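Local coordinates for protein putative NADP oxidoreductase BF3122 (PDB 3D1L) that probably works as an NADP-dependent oxidoreductase, binding the dinucleotide cofactor in a Rossmann-type domain, at residues S7-P12 and K32-V37; P12-G17 and A63-Y68; Y68-I73 and R93-M98. All coordinates share one frame; numbering follows the deposited sequence.

Contact 1 (S7-P12 and K32-V37); sequences SIEDTP and KGFRIV
The carbonyl oxygen I8 O lies obliquely against the F34 ring, 3.1 Å from F34 CE2, while its hydrogen bonds come from its own segment. T11 OG1 donates to I8 O at 2.7 Å and T11 N donates to I8 O more loosely at 3.2 Å, both from the same face of the carbonyl. This closes the short 3-10 turn that precedes the first strand of the Rossmann-type sheet. F34 is the main partner across the gap. E9 CA stands over one face of its ring, 4.0 Å from the F34 centroid and 21° off the normal, a CH-pi contact displaced toward the rim; T11 CB sits at the edge. The E9 chain bends at chi2 (75°), which brings the carboxylate above the plane of the ring but beyond its CZ/CE1 rim, the two planes 26° apart and E9 OE1 3.7 Å from F34 CZ. The I8 side chain runs aslant to that of F34, its CG2 methyl touching F34 CZ. The peptide of E9 contributes too: F34 CA points its hydrogen at E9 O over 3.5 Å. G33, with positive phi, ends helix 20-31 in a Schellman motif and leads directly into F34. Farther along, P12 CB packs against V37 CG1 at 3.8 Å and lies over one face of the R35 guanidinium, 3.9 Å from R35 NH1. Behind the turn, helix 146-157 receives I8 and T11, while L29 and I13 pack on F34. The contact therefore ties the entrance of strand 12-16 to that of strand 35-40 mainly through ring and C-H contacts. The turn satisfies I8 O internally, with no conventional hydrogen bond across the two segments, so the aromatic ring can rest against an already bonded polar atom.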
ATOM      1  N   SER B   7     -18.709 -23.017  26.863  1.00 56.97           N
ATOM      2  CA  SER B   7     -18.246 -24.414  26.638  1.00 56.91           C
ATOM      3  C   SER B   7     -16.978 -24.474  25.783  1.00 56.97           C
ATOM      4  O   SER B   7     -15.910 -24.826  26.306  1.00 57.48           O
ATOM      5  CB  SER B   7     -19.381 -25.292  26.051  1.00 57.44           C
ATOM      6  N   ILE B   8     -17.052 -24.115  24.493  1.00 56.28           N
ATOM      7  CA  ILE B   8     -15.838 -24.208  23.653  1.00 55.54           C
ATOM      8  C   ILE B   8     -14.745 -23.200  24.051  1.00 55.08           C
ATOM      9  O   ILE B   8     -13.562 -23.442  23.807  1.00 55.05           O
ATOM     10  CB  ILE B   8     -16.081 -24.281  22.080  1.00 55.84           C
ATOM     11  CG1 ILE B   8     -14.919 -25.046  21.413  1.00 55.66           C
ATOM     12  CG2 ILE B   8     -16.248 -22.897  21.438  1.00 54.86           C
ATOM     13  CD1 ILE B   8     -15.187 -25.601  20.028  1.00 55.28           C
ATOM     14  N   GLU B   9     -15.147 -22.096  24.685  1.00 54.32           N
ATOM     15  CA  GLU B   9     -14.202 -21.101  25.214  1.00 53.57           C
ATOM     16  C   GLU B   9     -13.417 -21.652  26.409  1.00 52.65           C
ATOM     17  O   GLU B   9     -12.417 -21.045  26.824  1.00 53.00           O
ATOM     18  CB  GLU B   9     -14.921 -19.801  25.611  1.00 54.13           C
ATOM     19  CG  GLU B   9     -15.063 -18.742  24.508  1.00 56.31           C
ATOM     20  CD  GLU B   9     -16.129 -19.083  23.465  1.00 60.15           C
ATOM     21  OE1 GLU B   9     -16.088 -20.204  22.918  1.00 62.07           O
ATOM     22  OE2 GLU B   9     -17.007 -18.233  23.170  1.00 61.25           O
ATOM     23  N   ASP B  10     -13.867 -22.780  26.966  1.00 50.91           N
ATOM     24  CA  ASP B  10     -13.135 -23.451  28.049  1.00 49.84           C
ATOM     25  C   ASP B  10     -11.951 -24.323  27.583  1.00 48.42           C
ATOM     26  O   ASP B  10     -11.262 -24.886  28.411  1.00 48.90           O
ATOM     27  CB  ASP B  10     -14.075 -24.274  28.934  1.00 50.15           C
ATOM     28  CG  ASP B  10     -15.206 -23.429  29.570  1.00 51.03           C
ATOM     29  OD1 ASP B  10     -15.059 -22.188  29.740  1.00 51.64           O
ATOM     30  OD2 ASP B  10     -16.248 -24.034  29.903  1.00 51.66           O
ATOM     31  N   THR B  11     -11.717 -24.414  26.274  1.00 46.38           N
ATOM     32  CA  THR B  11     -10.606 -25.181  25.693  1.00 44.43           C
ATOM     33  C   THR B  11      -9.271 -24.579  26.122  1.00 43.46           C
ATOM     34  O   THR B  11      -9.013 -23.411  25.824  1.00 43.44           O
ATOM     35  CB  THR B  11     -10.682 -25.109  24.158  1.00 44.49           C
ATOM     36  OG1 THR B  11     -11.952 -25.580  23.732  1.00 43.78           O
ATOM     37  CG2 THR B  11      -9.584 -25.921  23.474  1.00 44.69           C
ATOM     38  N   PRO B  12      -8.428 -25.351  26.849  1.00 42.42           N
ATOM     39  CA  PRO B  12      -7.106 -24.775  27.142  1.00 41.46           C
ATOM     40  C   PRO B  12      -6.201 -24.878  25.928  1.00 40.41           C
ATOM     41  O   PRO B  12      -6.054 -25.950  25.340  1.00 40.45           O
ATOM     42  CB  PRO B  12      -6.579 -25.631  28.312  1.00 41.68           C
ATOM     43  CG  PRO B  12      -7.292 -26.954  28.199  1.00 41.23           C
ATOM     44  CD  PRO B  12      -8.615 -26.684  27.475  1.00 41.97           C
ATOM     45  N   LYS B  32     -12.032 -13.241  22.691  1.00 45.11           N
ATOM     46  CA  LYS B  32     -13.269 -14.012  22.590  1.00 45.22           C
ATOM     47  C   LYS B  32     -13.519 -14.888  23.806  1.00 45.01           C
ATOM     48  O   LYS B  32     -14.563 -15.559  23.906  1.00 45.23           O
ATOM     49  CB  LYS B  32     -13.309 -14.834  21.305  1.00 45.06           C
ATOM     50  CG  LYS B  32     -13.635 -13.996  20.084  1.00 47.42           C
ATOM     51  CD  LYS B  32     -15.023 -13.318  20.170  1.00 49.31           C
ATOM     52  CE  LYS B  32     -15.170 -12.254  19.087  1.00 51.00           C
ATOM     53  NZ  LYS B  32     -16.570 -11.729  18.988  1.00 51.98           N
ATOM     54  N   GLY B  33     -12.575 -14.868  24.741  1.00 44.95           N
ATOM     55  CA  GLY B  33     -12.772 -15.521  26.025  1.00 44.67           C
ATOM     56  C   GLY B  33     -12.123 -16.879  26.135  1.00 44.86           C
ATOM     57  O   GLY B  33     -12.370 -17.580  27.105  1.00 44.39           O
ATOM     58  N   PHE B  34     -11.292 -17.252  25.153  1.00 44.81           N
ATOM     59  CA  PHE B  34     -10.539 -18.516  25.221  1.00 44.70           C
ATOM     60  C   PHE B  34      -9.409 -18.422  26.232  1.00 45.04           C
ATOM     61  O   PHE B  34      -8.939 -17.330  26.554  1.00 45.31           O
ATOM     62  CB  PHE B  34      -9.958 -18.929  23.863  1.00 44.38           C
ATOM     63  CG  PHE B  34     -10.971 -19.504  22.918  1.00 44.25           C
ATOM     64  CD1 PHE B  34     -11.727 -18.676  22.100  1.00 41.84           C
ATOM     65  CD2 PHE B  34     -11.164 -20.887  22.848  1.00 44.24           C
ATOM     66  CE1 PHE B  34     -12.680 -19.210  21.238  1.00 43.24           C
ATOM     67  CE2 PHE B  34     -12.108 -21.434  21.993  1.00 43.10           C
ATOM     68  CZ  PHE B  34     -12.871 -20.595  21.183  1.00 43.41           C
ATOM     69  N   ARG B  35      -8.986 -19.584  26.718  1.00 45.53           N
ATOM     70  CA  ARG B  35      -7.955 -19.705  27.726  1.00 46.65           C
ATOM     71  C   ARG B  35      -6.621 -20.126  27.097  1.00 45.63           C
ATOM     72  O   ARG B  35      -6.436 -21.269  26.694  1.00 45.57           O
ATOM     73  CB  ARG B  35      -8.396 -20.704  28.795  1.00 47.40           C
ATOM     74  CG  ARG B  35      -7.426 -20.856  29.954  1.00 52.25           C
ATOM     75  CD  ARG B  35      -8.129 -21.539  31.145  1.00 59.14           C
ATOM     76  NE  ARG B  35      -7.258 -22.482  31.861  1.00 64.21           N
ATOM     77  CZ  ARG B  35      -7.482 -23.796  31.977  1.00 66.65           C
ATOM     78  NH1 ARG B  35      -8.560 -24.362  31.438  1.00 68.11           N
ATOM     79  NH2 ARG B  35      -6.623 -24.556  32.648  1.00 67.22           N
ATOM     80  N   ILE B  36      -5.707 -19.174  27.009  1.00 44.91           N
ATOM     81  CA  ILE B  36      -4.361 -19.452  26.543  1.00 44.78           C
ATOM     82  C   ILE B  36      -3.528 -19.708  27.787  1.00 44.51           C
ATOM     83  O   ILE B  36      -3.269 -18.782  28.556  1.00 44.41           O
ATOM     84  CB  ILE B  36      -3.819 -18.277  25.668  1.00 44.51           C
ATOM     85  CG1 ILE B  36      -4.660 -18.184  24.385  1.00 45.72           C
ATOM     86  CG2 ILE B  36      -2.381 -18.514  25.295  1.00 42.88           C
ATOM     87  CD1 ILE B  36      -5.184 -16.842  24.142  1.00 48.52           C
ATOM     88  N   VAL B  37      -3.119 -20.957  27.998  1.00 44.11           N
ATOM     89  CA  VAL B  37      -2.475 -21.289  29.264  1.00 44.62           C
ATOM     90  C   VAL B  37      -1.010 -20.879  29.290  1.00 45.04           C
ATOM     91  O   VAL B  37      -0.514 -20.429  30.338  1.00 45.06           O
ATOM     92  CB  VAL B  37      -2.702 -22.766  29.710  1.00 44.84           C
ATOM     93  CG1 VAL B  37      -4.202 -23.073  29.753  1.00 43.57           C
ATOM     94  CG2 VAL B  37      -2.007 -23.727  28.792  1.00 45.80           C
TER

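Contact 2 (P12-G17 and A63-Y68); sequences PIVLIG and AEVNPY
V14 reaches across to the 65-66 peptide region with two methyl groups that leave its CB in different directions. The CB itself leads toward the other segment. CG1, anti to the backbone N (chi1 173°), runs to V65 CG1 at 4.3 Å; CG2, beside the backbone N, meets the carbonyl of N66, with V14 CG2 4.0 Å from N66 O and N66 CB hardly farther off. Two residues on, on the same side of the strand, I16 completes the patch: its side chain crosses V65 obliquely, and I16 CD1 lies 3.9 Å from V65 CG2 and nearly as close to V65 CG1, facing both valine methyls from one side. Here strand 12-16, the central first strand of the Rossmann-type domain, is covered by the loop that follows strand 57-59 and leads into strand 71-74. The loop runs nearly antiparallel to the strand (155° between the touching parts), yet the CA atoms of V14 and N66 stay 7.4 Å apart, too far for backbone pairing. An Asx turn shapes its last residues: N66 OD1 accepts from Y68 N at 2.7 Å with an N-H...O angle of 157°. Farther on, P67 CG lies over the centre of the Y68 ring, while P12 CG makes a loose approach to Y68 O. Q38 OE1 accepts from N66 N and Y72 OH bonds to N66 O, so side chains from strands 35-40 and 71-74 hold the N66 backbone. G17, where the strand ends, opens a GxGxxA pattern consistent with a dinucleotide-binding turn. The surface shared by the two segments is thus mostly aliphatic, and the one carbonyl set against V14 has its hydrogen bond supplied by Y72 OH, so probably no bare acceptor need face the aliphatic surface.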
ATOM      1  N   PRO B  12      -8.428 -25.351  26.849  1.00 42.42           N
ATOM      2  CA  PRO B  12      -7.106 -24.775  27.142  1.00 41.46           C
ATOM      3  C   PRO B  12      -6.201 -24.878  25.928  1.00 40.41           C
ATOM      4  O   PRO B  12      -6.054 -25.950  25.340  1.00 40.45           O
ATOM      5  CB  PRO B  12      -6.579 -25.631  28.312  1.00 41.68           C
ATOM      6  CG  PRO B  12      -7.292 -26.954  28.199  1.00 41.23           C
ATOM      7  CD  PRO B  12      -8.615 -26.684  27.475  1.00 41.97           C
ATOM      8  N   ILE B  13      -5.607 -23.757  25.570  1.00 39.50           N
ATOM      9  CA  ILE B  13      -4.801 -23.652  24.357  1.00 39.43           C
ATOM     10  C   ILE B  13      -3.339 -23.319  24.703  1.00 38.90           C
ATOM     11  O   ILE B  13      -3.091 -22.457  25.539  1.00 38.18           O
ATOM     12  CB  ILE B  13      -5.383 -22.549  23.414  1.00 39.22           C
ATOM     13  CG1 ILE B  13      -6.876 -22.833  23.107  1.00 38.78           C
ATOM     14  CG2 ILE B  13      -4.524 -22.401  22.159  1.00 38.03           C
ATOM     15  CD1 ILE B  13      -7.594 -21.737  22.357  1.00 38.32           C
ATOM     16  N   VAL B  14      -2.395 -24.000  24.046  1.00 38.78           N
ATOM     17  CA  VAL B  14      -0.948 -23.634  24.094  1.00 38.74           C
ATOM     18  C   VAL B  14      -0.477 -23.133  22.713  1.00 39.91           C
ATOM     19  O   VAL B  14      -0.853 -23.695  21.663  1.00 39.30           O
ATOM     20  CB  VAL B  14      -0.099 -24.823  24.584  1.00 38.62           C
ATOM     21  CG1 VAL B  14       1.418 -24.548  24.474  1.00 36.41           C
ATOM     22  CG2 VAL B  14      -0.479 -25.200  26.034  1.00 35.90           C
ATOM     23  N   LEU B  15       0.312 -22.054  22.706  1.00 41.39           N
ATOM     24  CA  LEU B  15       0.935 -21.591  21.464  1.00 41.84           C
ATOM     25  C   LEU B  15       2.382 -21.954  21.470  1.00 40.76           C
ATOM     26  O   LEU B  15       3.103 -21.611  22.422  1.00 41.51           O
ATOM     27  CB  LEU B  15       0.785 -20.076  21.285  1.00 43.12           C
ATOM     28  CG  LEU B  15      -0.543 -19.353  21.586  1.00 47.64           C
ATOM     29  CD1 LEU B  15      -0.409 -18.032  20.895  1.00 53.63           C
ATOM     30  CD2 LEU B  15      -1.779 -20.028  21.057  1.00 47.40           C
ATOM     31  N   ILE B  16       2.815 -22.654  20.417  1.00 39.74           N
ATOM     32  CA  ILE B  16       4.211 -23.012  20.223  1.00 38.21           C
ATOM     33  C   ILE B  16       4.680 -22.090  19.104  1.00 37.92           C
ATOM     34  O   ILE B  16       4.426 -22.348  17.904  1.00 37.20           O
ATOM     35  CB  ILE B  16       4.429 -24.529  19.862  1.00 38.69           C
ATOM     36  CG1 ILE B  16       3.824 -25.513  20.897  1.00 39.50           C
ATOM     37  CG2 ILE B  16       5.884 -24.829  19.669  1.00 37.96           C
ATOM     38  CD1 ILE B  16       4.290 -25.352  22.338  1.00 42.80           C
ATOM     39  N   GLY B  17       5.326 -20.999  19.491  1.00 36.44           N
ATOM     40  CA  GLY B  17       5.666 -19.950  18.538  1.00 36.99           C
ATOM     41  C   GLY B  17       4.871 -18.682  18.850  1.00 37.83           C
ATOM     42  O   GLY B  17       3.667 -18.746  19.140  1.00 37.90           O
ATOM     43  N   ALA B  63      10.708 -28.536  27.092  1.00 45.38           N
ATOM     44  CA  ALA B  63      10.562 -29.491  28.178  1.00 45.27           C
ATOM     45  C   ALA B  63       9.648 -28.940  29.276  1.00 44.80           C
ATOM     46  O   ALA B  63       9.093 -29.695  30.064  1.00 44.86           O
ATOM     47  CB  ALA B  63      11.934 -29.866  28.729  1.00 44.33           C
ATOM     48  N   GLU B  64       9.513 -27.615  29.321  0.50 44.54           N
ATOM     49  CA  GLU B  64       8.645 -26.946  30.296  0.50 43.90           C
ATOM     50  C   GLU B  64       7.222 -26.711  29.770  0.50 43.82           C
ATOM     51  O   GLU B  64       6.382 -26.151  30.480  0.50 43.94           O
ATOM     52  CB  GLU B  64       9.249 -25.603  30.715  0.50 44.12           C
ATOM     53  CG  GLU B  64      10.240 -25.646  31.864  0.50 42.95           C
ATOM     54  CD  GLU B  64      10.840 -24.270  32.175  0.50 43.14           C
ATOM     55  OE1 GLU B  64      10.373 -23.258  31.604  0.50 37.66           O
ATOM     56  OE2 GLU B  64      11.788 -24.205  33.003  0.50 43.76           O
ATOM     57  N   VAL B  65       6.957 -27.139  28.538  1.00 43.53           N
ATOM     58  CA  VAL B  65       5.657 -26.890  27.879  1.00 43.35           C
ATOM     59  C   VAL B  65       4.522 -27.649  28.569  1.00 42.92           C
ATOM     60  O   VAL B  65       4.645 -28.852  28.816  1.00 43.00           O
ATOM     61  CB  VAL B  65       5.684 -27.238  26.375  1.00 43.14           C
ATOM     62  CG1 VAL B  65       4.263 -27.445  25.804  1.00 42.64           C
ATOM     63  CG2 VAL B  65       6.382 -26.118  25.583  1.00 44.65           C
ATOM     64  N   ASN B  66       3.441 -26.927  28.876  1.00 42.24           N
ATOM     65  CA  ASN B  66       2.275 -27.470  29.563  1.00 41.65           C
ATOM     66  C   ASN B  66       1.683 -28.616  28.752  1.00 41.35           C
ATOM     67  O   ASN B  66       1.266 -28.419  27.615  1.00 41.36           O
ATOM     68  CB  ASN B  66       1.257 -26.358  29.810  1.00 41.83           C
ATOM     69  CG  ASN B  66      -0.002 -26.845  30.497  1.00 42.59           C
ATOM     70  OD1 ASN B  66      -0.601 -27.846  30.097  1.00 41.88           O
ATOM     71  ND2 ASN B  66      -0.426 -26.120  31.534  1.00 42.91           N
ATOM     72  N   PRO B  67       1.707 -29.840  29.321  1.00 40.84           N
ATOM     73  CA  PRO B  67       1.247 -31.044  28.620  1.00 39.37           C
ATOM     74  C   PRO B  67      -0.245 -31.351  28.788  1.00 38.59           C
ATOM     75  O   PRO B  67      -0.690 -32.437  28.368  1.00 38.34           O
ATOM     76  CB  PRO B  67       2.067 -32.146  29.289  1.00 39.22           C
ATOM     77  CG  PRO B  67       2.177 -31.679  30.701  1.00 40.61           C
ATOM     78  CD  PRO B  67       2.250 -30.159  30.657  1.00 39.88           C
ATOM     79  N   TYR B  68      -1.005 -30.430  29.369  1.00 37.02           N
ATOM     80  CA  TYR B  68      -2.380 -30.745  29.795  1.00 37.57           C
ATOM     81  C   TYR B  68      -3.478 -30.074  28.950  1.00 38.41           C
ATOM     82  O   TYR B  68      -4.663 -30.280  29.204  1.00 38.02           O
ATOM     83  CB  TYR B  68      -2.584 -30.477  31.305  1.00 36.44           C
ATOM     84  CG  TYR B  68      -1.520 -31.106  32.169  1.00 35.17           C
ATOM     85  CD1 TYR B  68      -1.384 -32.505  32.263  1.00 34.22           C
ATOM     86  CD2 TYR B  68      -0.636 -30.315  32.883  1.00 33.88           C
ATOM     87  CE1 TYR B  68      -0.386 -33.076  33.055  1.00 34.38           C
ATOM     88  CE2 TYR B  68       0.351 -30.871  33.665  1.00 35.24           C
ATOM     89  CZ  TYR B  68       0.477 -32.248  33.754  1.00 35.41           C
ATOM     90  OH  TYR B  68       1.490 -32.767  34.555  1.00 35.60           O
TER

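Contact 3 (Y68-I73 and R93-M98); sequences YAKLYI and REEALM
K70 and L97 open the parallel pairing of a Rossmann beta-alpha-beta unit, in which helix 78-89 connects strand 71-74 to strand 97-100. L97 N donates to K70 O at 2.7 Å, nearly straight at 171°, and Y72 N donates to L97 O at 2.9 Å. Before the strands pair, side chains take over. R93 NH1 bonds to Y68 O at 3.1 Å, coming from above the carbonyl plane rather than on a lone pair; the R93 chain bends at chi3 (58°) to bring the guanidinium there. K70 NZ donates to E95 O at 2.8 Å, with E95 OE2 a long salt-bridge partner, and R93 NH2 pairs with E95 OE1. The glutamate thus lies between two positive groups and probably offsets their charge, while K70 also makes a cation-pi contact with F151. A water accepts from R93 N and donates to A69 O, both at 2.8 Å, carrying the connection across where no direct backbone bond forms. Y72 OH has N66 O as its principal partner and only weak bonds from A69 N and this water. On one face of the sheet L71 and L97 lie side by side, toward helix 146-157. On the other, the Y72 ring runs alongside selenomethionine M98, whose CE methyl reaches Y72 CB at 3.5 Å.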
ATOM      1  N   TYR B  68      -1.005 -30.430  29.369  1.00 37.02           N
ATOM      2  CA  TYR B  68      -2.380 -30.745  29.795  1.00 37.57           C
ATOM      3  C   TYR B  68      -3.478 -30.074  28.950  1.00 38.41           C
ATOM      4  O   TYR B  68      -4.663 -30.280  29.204  1.00 38.02           O
ATOM      5  CB  TYR B  68      -2.584 -30.477  31.305  1.00 36.44           C
ATOM      6  CG  TYR B  68      -1.520 -31.106  32.169  1.00 35.17           C
ATOM      7  CD1 TYR B  68      -1.384 -32.505  32.263  1.00 34.22           C
ATOM      8  CD2 TYR B  68      -0.636 -30.315  32.883  1.00 33.88           C
ATOM      9  CE1 TYR B  68      -0.386 -33.076  33.055  1.00 34.38           C
ATOM     10  CE2 TYR B  68       0.351 -30.871  33.665  1.00 35.24           C
ATOM     11  CZ  TYR B  68       0.477 -32.248  33.754  1.00 35.41           C
ATOM     12  OH  TYR B  68       1.490 -32.767  34.555  1.00 35.60           O
ATOM     13  N   ALA B  69      -3.056 -29.335  27.915  1.00 39.14           N
ATOM     14  CA  ALA B  69      -3.950 -28.592  27.045  1.00 39.88           C
ATOM     15  C   ALA B  69      -4.588 -29.476  25.974  1.00 40.50           C
ATOM     16  O   ALA B  69      -4.077 -30.560  25.641  1.00 41.64           O
ATOM     17  CB  ALA B  69      -3.194 -27.414  26.395  1.00 39.46           C
ATOM     18  N   LYS B  70      -5.676 -28.969  25.413  1.00 40.40           N
ATOM     19  CA  LYS B  70      -6.457 -29.643  24.385  1.00 40.77           C
ATOM     20  C   LYS B  70      -5.997 -29.266  22.981  1.00 40.31           C
ATOM     21  O   LYS B  70      -6.089 -30.061  22.041  1.00 40.79           O
ATOM     22  CB  LYS B  70      -7.945 -29.285  24.596  1.00 41.50           C
ATOM     23  CG  LYS B  70      -8.908 -29.682  23.499  1.00 42.29           C
ATOM     24  CD  LYS B  70      -9.060 -31.172  23.301  1.00 43.21           C
ATOM     25  CE  LYS B  70      -9.710 -31.402  21.925  1.00 45.53           C
ATOM     26  NZ  LYS B  70      -9.923 -32.824  21.529  1.00 48.16           N
ATOM     27  N   LEU B  71      -5.485 -28.050  22.836  1.00 39.42           N
ATOM     28  CA  LEU B  71      -5.083 -27.560  21.537  1.00 38.70           C
ATOM     29  C   LEU B  71      -3.715 -26.899  21.604  1.00 38.53           C
ATOM     30  O   LEU B  71      -3.482 -26.011  22.428  1.00 37.70           O
ATOM     31  CB  LEU B  71      -6.135 -26.585  20.973  1.00 38.72           C
ATOM     32  CG  LEU B  71      -5.837 -25.998  19.586  1.00 37.81           C
ATOM     33  CD1 LEU B  71      -5.890 -27.103  18.531  1.00 36.39           C
ATOM     34  CD2 LEU B  71      -6.825 -24.878  19.222  1.00 38.05           C
ATOM     35  N   TYR B  72      -2.831 -27.354  20.718  1.00 38.52           N
ATOM     36  CA  TYR B  72      -1.504 -26.826  20.566  1.00 39.16           C
ATOM     37  C   TYR B  72      -1.380 -26.192  19.180  1.00 39.55           C
ATOM     38  O   TYR B  72      -1.462 -26.885  18.155  1.00 38.99           O
ATOM     39  CB  TYR B  72      -0.488 -27.947  20.750  1.00 39.43           C
ATOM     40  CG  TYR B  72      -0.461 -28.460  22.181  1.00 41.34           C
ATOM     41  CD1 TYR B  72       0.446 -27.928  23.099  1.00 41.32           C
ATOM     42  CD2 TYR B  72      -1.346 -29.459  22.619  1.00 41.88           C
ATOM     43  CE1 TYR B  72       0.484 -28.368  24.416  1.00 43.36           C
ATOM     44  CE2 TYR B  72      -1.303 -29.920  23.944  1.00 43.25           C
ATOM     45  CZ  TYR B  72      -0.388 -29.355  24.824  1.00 41.28           C
ATOM     46  OH  TYR B  72      -0.311 -29.751  26.113  1.00 42.17           O
ATOM     47  N   ILE B  73      -1.211 -24.870  19.162  1.00 40.31           N
ATOM     48  CA  ILE B  73      -1.108 -24.116  17.909  1.00 40.26           C
ATOM     49  C   ILE B  73       0.350 -23.828  17.616  1.00 40.82           C
ATOM     50  O   ILE B  73       1.008 -23.091  18.357  1.00 40.30           O
ATOM     51  CB  ILE B  73      -1.903 -22.802  17.935  1.00 41.04           C
ATOM     52  CG1 ILE B  73      -3.383 -23.069  18.287  1.00 40.03           C
ATOM     53  CG2 ILE B  73      -1.735 -22.073  16.544  1.00 39.63           C
ATOM     54  CD1 ILE B  73      -4.212 -21.826  18.503  1.00 40.52           C
ATOM     55  N   ARG B  93      -2.023 -35.393  26.147  1.00 44.92           N
ATOM     56  CA  ARG B  93      -3.248 -36.179  26.205  1.00 44.15           C
ATOM     57  C   ARG B  93      -3.497 -36.788  24.830  1.00 44.93           C
ATOM     58  O   ARG B  93      -3.205 -36.169  23.796  1.00 43.56           O
ATOM     59  CB  ARG B  93      -4.433 -35.290  26.610  1.00 43.88           C
ATOM     60  CG  ARG B  93      -4.256 -34.587  27.952  1.00 40.61           C
ATOM     61  CD  ARG B  93      -5.099 -33.323  28.019  1.00 38.70           C
ATOM     62  NE  ARG B  93      -6.536 -33.586  27.809  1.00 37.62           N
ATOM     63  CZ  ARG B  93      -7.453 -32.639  27.628  1.00 37.10           C
ATOM     64  NH1 ARG B  93      -7.107 -31.354  27.656  1.00 37.70           N
ATOM     65  NH2 ARG B  93      -8.731 -32.966  27.458  1.00 38.16           N
ATOM     66  N   GLU B  94      -4.041 -37.999  24.829  1.00 45.70           N
ATOM     67  CA  GLU B  94      -4.436 -38.683  23.610  1.00 47.06           C
ATOM     68  C   GLU B  94      -5.342 -37.805  22.725  1.00 46.39           C
ATOM     69  O   GLU B  94      -5.142 -37.720  21.515  1.00 46.29           O
ATOM     70  CB  GLU B  94      -5.155 -39.971  23.977  1.00 47.81           C
ATOM     71  CG  GLU B  94      -4.548 -41.208  23.363  1.00 52.84           C
ATOM     72  CD  GLU B  94      -5.155 -41.585  22.020  1.00 58.35           C
ATOM     73  OE1 GLU B  94      -4.482 -42.337  21.280  1.00 61.93           O
ATOM     74  OE2 GLU B  94      -6.292 -41.155  21.694  1.00 61.95           O
ATOM     75  N   GLU B  95      -6.312 -37.129  23.333  1.00 46.08           N
ATOM     76  CA  GLU B  95      -7.247 -36.267  22.571  1.00 46.30           C
ATOM     77  C   GLU B  95      -6.737 -34.861  22.228  1.00 45.02           C
ATOM     78  O   GLU B  95      -7.463 -34.097  21.603  1.00 44.72           O
ATOM     79  CB  GLU B  95      -8.570 -36.127  23.329  1.00 46.56           C
ATOM     80  CG  GLU B  95      -8.425 -35.292  24.584  1.00 49.31           C
ATOM     81  CD  GLU B  95      -9.703 -35.204  25.390  1.00 52.94           C
ATOM     82  OE1 GLU B  95      -9.737 -35.827  26.470  1.00 50.68           O
ATOM     83  OE2 GLU B  95     -10.656 -34.509  24.941  1.00 56.24           O
ATOM     84  N   ALA B  96      -5.541 -34.489  22.682  1.00 44.10           N
ATOM     85  CA  ALA B  96      -4.982 -33.172  22.315  1.00 44.22           C
ATOM     86  C   ALA B  96      -4.871 -33.042  20.799  1.00 43.71           C
ATOM     87  O   ALA B  96      -4.557 -34.009  20.104  1.00 43.69           O
ATOM     88  CB  ALA B  96      -3.631 -32.952  22.959  1.00 44.02           C
ATOM     89  N   LEU B  97      -5.161 -31.856  20.289  1.00 43.26           N
ATOM     90  CA  LEU B  97      -5.068 -31.612  18.859  1.00 43.37           C
ATOM     91  C   LEU B  97      -3.820 -30.781  18.556  1.00 42.13           C
ATOM     92  O   LEU B  97      -3.646 -29.701  19.141  1.00 42.34           O
ATOM     93  CB  LEU B  97      -6.382 -30.937  18.416  1.00 43.64           C
ATOM     94  CG  LEU B  97      -6.838 -30.610  16.998  1.00 45.74           C
ATOM     95  CD1 LEU B  97      -6.360 -31.621  15.980  1.00 48.47           C
ATOM     96  CD2 LEU B  97      -8.383 -30.460  16.919  1.00 44.07           C
HETATM   97  N   MSE B  98      -2.922 -31.293  17.710  1.00 41.41           N
HETATM   98  CA  MSE B  98      -1.775 -30.467  17.237  1.00 41.20           C
HETATM   99  C   MSE B  98      -2.057 -29.933  15.860  1.00 40.33           C
HETATM  100  O   MSE B  98      -2.288 -30.698  14.910  1.00 39.52           O
HETATM  101  CB  MSE B  98      -0.405 -31.167  17.170  1.00 41.63           C
HETATM  102  CG  MSE B  98      -0.274 -32.522  17.764  1.00 46.59           C
HETATM  103 SE   MSE B  98      -0.729 -32.627  19.625  0.50 54.54          SE
HETATM  104  CE  MSE B  98       0.495 -31.263  20.227  1.00 42.54           C
TER
HETATM  105  O   HOH W   1      -2.218 -32.576  26.086  1.00 39.83           O

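How the contacts relate
The contacts involve four neighbouring parallel strands, ordered 35-40, 12-16, 71-74, 97-100, and the loops leading into them, on the same side of the chain's centre. Contact 1 lies about 14 Å from contact 2 and 13 Å from contact 3, and contacts 2 and 3 are 9 Å apart, all centre to centre. Along the chain, contacts 1 and 2 interleave and share P12; contact 3 shares Y68 with contact 2. Backbone bonds join the neighbours: V37 N to I13 O at 2.9 Å, and I16 N to I73 O at 2.8 Å. In the probable NADP-binding domain, contacts 1 and 3 lie where their strands begin, while contact 2 lays a loop along strand 12-16.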